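Local structure of ECF RNA polymerase sigma factor SigK (Mycobacterium tuberculosis, 4NQW) at residues A[100-105]-A[164-169]. The protein is an ECF sigma factor that probably directs RNA polymerase to specific promoters and is probably held inactive by an anti-sigma factor until regulated intramembrane proteolysis releases it. Residues are numbered along the deposited sequence; the frame is centred on the assembly and turned at random.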
ATOM      1  N   MET A 100       4.058  -2.487   1.749  1.00 22.31           N
ATOM      2  CA  MET A 100       5.372  -2.896   1.244  1.00 22.69           C
ATOM      3  C   MET A 100       5.268  -3.535  -0.144  1.00 20.59           C
ATOM      4  O   MET A 100       6.195  -3.431  -0.946  1.00 19.72           O
ATOM      5  CB  MET A 100       6.087  -3.828   2.233  1.00 26.80           C
ATOM      6  CG  MET A 100       5.465  -5.203   2.422  1.00 31.40           C
ATOM      7  SD  MET A 100       6.577  -6.376   3.225  1.00 44.99           S
ATOM      8  CE  MET A 100       6.927  -5.532   4.767  1.00 46.76           C
ATOM      9  N   ALA A 101       4.135  -4.183  -0.416  1.00 19.81           N
ATOM     10  CA  ALA A 101       3.865  -4.783  -1.726  1.00 19.84           C
ATOM     11  C   ALA A 101       3.672  -3.707  -2.788  1.00 20.46           C
ATOM     12  O   ALA A 101       4.203  -3.809  -3.898  1.00 21.14           O
ATOM     13  CB  ALA A 101       2.634  -5.673  -1.657  1.00 18.38           C
ATOM     14  N   HIS A 102       2.908  -2.679  -2.436  1.00 20.19           N
ATOM     15  CA  HIS A 102       2.670  -1.553  -3.327  1.00 18.56           C
ATOM     16  C   HIS A 102       3.950  -0.777  -3.604  1.00 16.73           C
ATOM     17  O   HIS A 102       4.222  -0.391  -4.742  1.00 15.05           O
ATOM     18  CB  HIS A 102       1.644  -0.606  -2.721  1.00 19.36           C
ATOM     19  CG  HIS A 102       1.243   0.495  -3.643  1.00 20.25           C
ATOM     20  ND1 HIS A 102       0.314   0.317  -4.642  1.00 21.82           N
ATOM     21  CD2 HIS A 102       1.664   1.778  -3.742  1.00 19.79           C
ATOM     22  CE1 HIS A 102       0.172   1.446  -5.309  1.00 21.23           C
ATOM     23  NE2 HIS A 102       0.978   2.350  -4.783  1.00 20.13           N
ATOM     24  N   ARG A 103       4.721  -0.535  -2.549  1.00 16.32           N
ATOM     25  CA  ARG A 103       5.990   0.171  -2.669  1.00 17.26           C
ATOM     26  C   ARG A 103       6.918  -0.553  -3.641  1.00 16.79           C
ATOM     27  O   ARG A 103       7.597   0.086  -4.446  1.00 18.57           O
ATOM     28  CB  ARG A 103       6.656   0.298  -1.297  1.00 18.22           C
ATOM     29  CG  ARG A 103       8.009   0.995  -1.309  1.00 19.99           C
ATOM     30  CD  ARG A 103       8.723   0.828   0.020  1.00 22.02           C
ATOM     31  NE  ARG A 103      10.117   1.268  -0.051  1.00 26.23           N
ATOM     32  CZ  ARG A 103      10.588   2.415   0.438  1.00 31.96           C
ATOM     33  NH1 ARG A 103       9.791   3.273   1.064  1.00 36.29           N
ATOM     34  NH2 ARG A 103      11.877   2.704   0.309  1.00 35.09           N
ATOM     35  N   ARG A 104       6.933  -1.883  -3.567  1.00 14.15           N
ATOM     36  CA  ARG A 104       7.805  -2.699  -4.410  1.00 14.32           C
ATOM     37  C   ARG A 104       7.340  -2.714  -5.865  1.00 15.11           C
ATOM     38  O   ARG A 104       8.154  -2.600  -6.778  1.00 14.96           O
ATOM     39  CB  ARG A 104       7.888  -4.129  -3.864  1.00 15.78           C
ATOM     40  CG  ARG A 104       9.034  -4.949  -4.435  1.00 17.58           C
ATOM     41  CD  ARG A 104       9.223  -6.242  -3.660  1.00 20.19           C
ATOM     42  NE  ARG A 104       9.883  -6.030  -2.370  1.00 21.99           N
ATOM     43  CZ  ARG A 104      11.194  -6.138  -2.148  1.00 22.78           C
ATOM     44  NH1 ARG A 104      12.036  -6.454  -3.126  1.00 22.85           N
ATOM     45  NH2 ARG A 104      11.673  -5.925  -0.929  1.00 23.91           N
ATOM     46  N   ALA A 105       6.031  -2.852  -6.074  1.00 15.92           N
ATOM     47  CA  ALA A 105       5.455  -2.853  -7.420  1.00 15.92           C
ATOM     48  C   ALA A 105       5.623  -1.502  -8.120  1.00 17.85           C
ATOM     49  O   ALA A 105       6.021  -1.445  -9.286  1.00 17.66           O
ATOM     50  CB  ALA A 105       3.985  -3.231  -7.364  1.00 13.68           C
ATOM     51  N   LEU A 164      -4.161   7.343 -11.036  1.00 20.92           N
ATOM     52  CA  LEU A 164      -2.836   7.707 -11.545  1.00 20.60           C
ATOM     53  C   LEU A 164      -1.732   7.489 -10.511  1.00 21.72           C
ATOM     54  O   LEU A 164      -0.684   6.929 -10.830  1.00 23.26           O
ATOM     55  CB  LEU A 164      -2.820   9.162 -12.024  1.00 19.08           C
ATOM     56  CG  LEU A 164      -3.667   9.475 -13.263  1.00 18.90           C
ATOM     57  CD1 LEU A 164      -3.714  10.974 -13.494  1.00 22.75           C
ATOM     58  CD2 LEU A 164      -3.134   8.767 -14.500  1.00 14.94           C
ATOM     59  N   ALA A 165      -1.965   7.926  -9.276  1.00 20.84           N
ATOM     60  CA  ALA A 165      -0.945   7.842  -8.231  1.00 18.70           C
ATOM     61  C   ALA A 165      -0.755   6.420  -7.730  1.00 20.92           C
ATOM     62  O   ALA A 165       0.353   5.888  -7.766  1.00 23.00           O
ATOM     63  CB  ALA A 165      -1.295   8.757  -7.070  1.00 14.47           C
ATOM     64  N   TYR A 166      -1.841   5.811  -7.264  1.00 20.89           N
ATOM     65  CA  TYR A 166      -1.775   4.489  -6.654  1.00 19.88           C
ATOM     66  C   TYR A 166      -1.547   3.399  -7.707  1.00 21.02           C
ATOM     67  O   TYR A 166      -0.514   2.741  -7.694  1.00 22.15           O
ATOM     68  CB  TYR A 166      -3.035   4.216  -5.825  1.00 19.06           C
ATOM     69  CG  TYR A 166      -2.928   3.018  -4.913  1.00 18.28           C
ATOM     70  CD1 TYR A 166      -2.167   3.067  -3.745  1.00 17.82           C
ATOM     71  CD2 TYR A 166      -3.599   1.836  -5.209  1.00 19.27           C
ATOM     72  CE1 TYR A 166      -2.071   1.967  -2.906  1.00 18.72           C
ATOM     73  CE2 TYR A 166      -3.509   0.732  -4.380  1.00 20.20           C
ATOM     74  CZ  TYR A 166      -2.745   0.801  -3.231  1.00 19.84           C
ATOM     75  OH  TYR A 166      -2.661  -0.299  -2.411  1.00 21.25           O
ATOM     76  N   TYR A 167      -2.483   3.226  -8.636  1.00 21.12           N
ATOM     77  CA  TYR A 167      -2.356   2.161  -9.639  1.00 20.10           C
ATOM     78  C   TYR A 167      -1.349   2.468 -10.746  1.00 20.94           C
ATOM     79  O   TYR A 167      -0.589   1.587 -11.147  1.00 24.20           O
ATOM     80  CB  TYR A 167      -3.720   1.810 -10.237  1.00 18.69           C
ATOM     81  CG  TYR A 167      -4.669   1.222  -9.221  1.00 19.50           C
ATOM     82  CD1 TYR A 167      -4.297   0.122  -8.452  1.00 17.92           C
ATOM     83  CD2 TYR A 167      -5.941   1.763  -9.023  1.00 21.28           C
ATOM     84  CE1 TYR A 167      -5.157  -0.422  -7.517  1.00 19.13           C
ATOM     85  CE2 TYR A 167      -6.811   1.224  -8.087  1.00 22.15           C
ATOM     86  CZ  TYR A 167      -6.413   0.131  -7.338  1.00 20.95           C
ATOM     87  OH  TYR A 167      -7.270  -0.411  -6.409  1.00 21.99           O
ATOM     88  N   GLY A 168      -1.338   3.707 -11.229  1.00 18.82           N
ATOM     89  CA  GLY A 168      -0.413   4.124 -12.285  1.00 14.42           C
ATOM     90  C   GLY A 168       1.013   4.358 -11.812  1.00 16.38           C
ATOM     91  O   GLY A 168       1.932   4.442 -12.629  1.00 19.20           O
ATOM     92  N   GLY A 169       1.199   4.484 -10.499  1.00 19.64           N
ATOM     93  CA  GLY A 169       2.525   4.651  -9.908  1.00 22.67           C
ATOM     94  C   GLY A 169       3.119   6.047 -10.022  1.00 24.47           C
ATOM     95  O   GLY A 169       4.302   6.240  -9.736  1.00 25.85           O
TER
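H102 and Y166 meet ring to ring, and between them they account for nearly all of the 144 Å² buried here. The centroids lie 3.8 Å apart and the planes differ by 8°, which, with the displacement at Y166 CE1, identifies an offset, parallel-displaced stack. This rim carbon, not the middle of the phenol ring, sits over the centre of the imidazole, 3.3 Å above its plane. H102 CG is 3.7 Å from Y166 CE1, a van der Waals contact between the stacked rings. The backbones remain well apart, with 8.2 Å between H102 CA and Y166 CA, so side chains do the bridging. H102 reaches across because its CG is anti to the backbone N (chi1 -174°), which carries the imidazole off its helix; Y166 uses a similar first torsion (-167°) to swing its ring over that imidazole.

In the fold, the stack joins helix 93-111 of domain 2 to the C-terminal part of helix 156-167 in domain 4. L57 of helix 42-62 touches both side chains, and a hydrogen bond between R110 NE and G169 O also links the two domains. The chain of another protein also packs against H102 and Y166, consistent with an interface engaged by the anti-sigma factor.

Because the imidazole is probably modelled turned over, its individual nitrogen positions are doubtful. The ring overlap does not depend on that assignment: the chemistry is consistent with a buried interdomain contact in which aromatic packing is a main part.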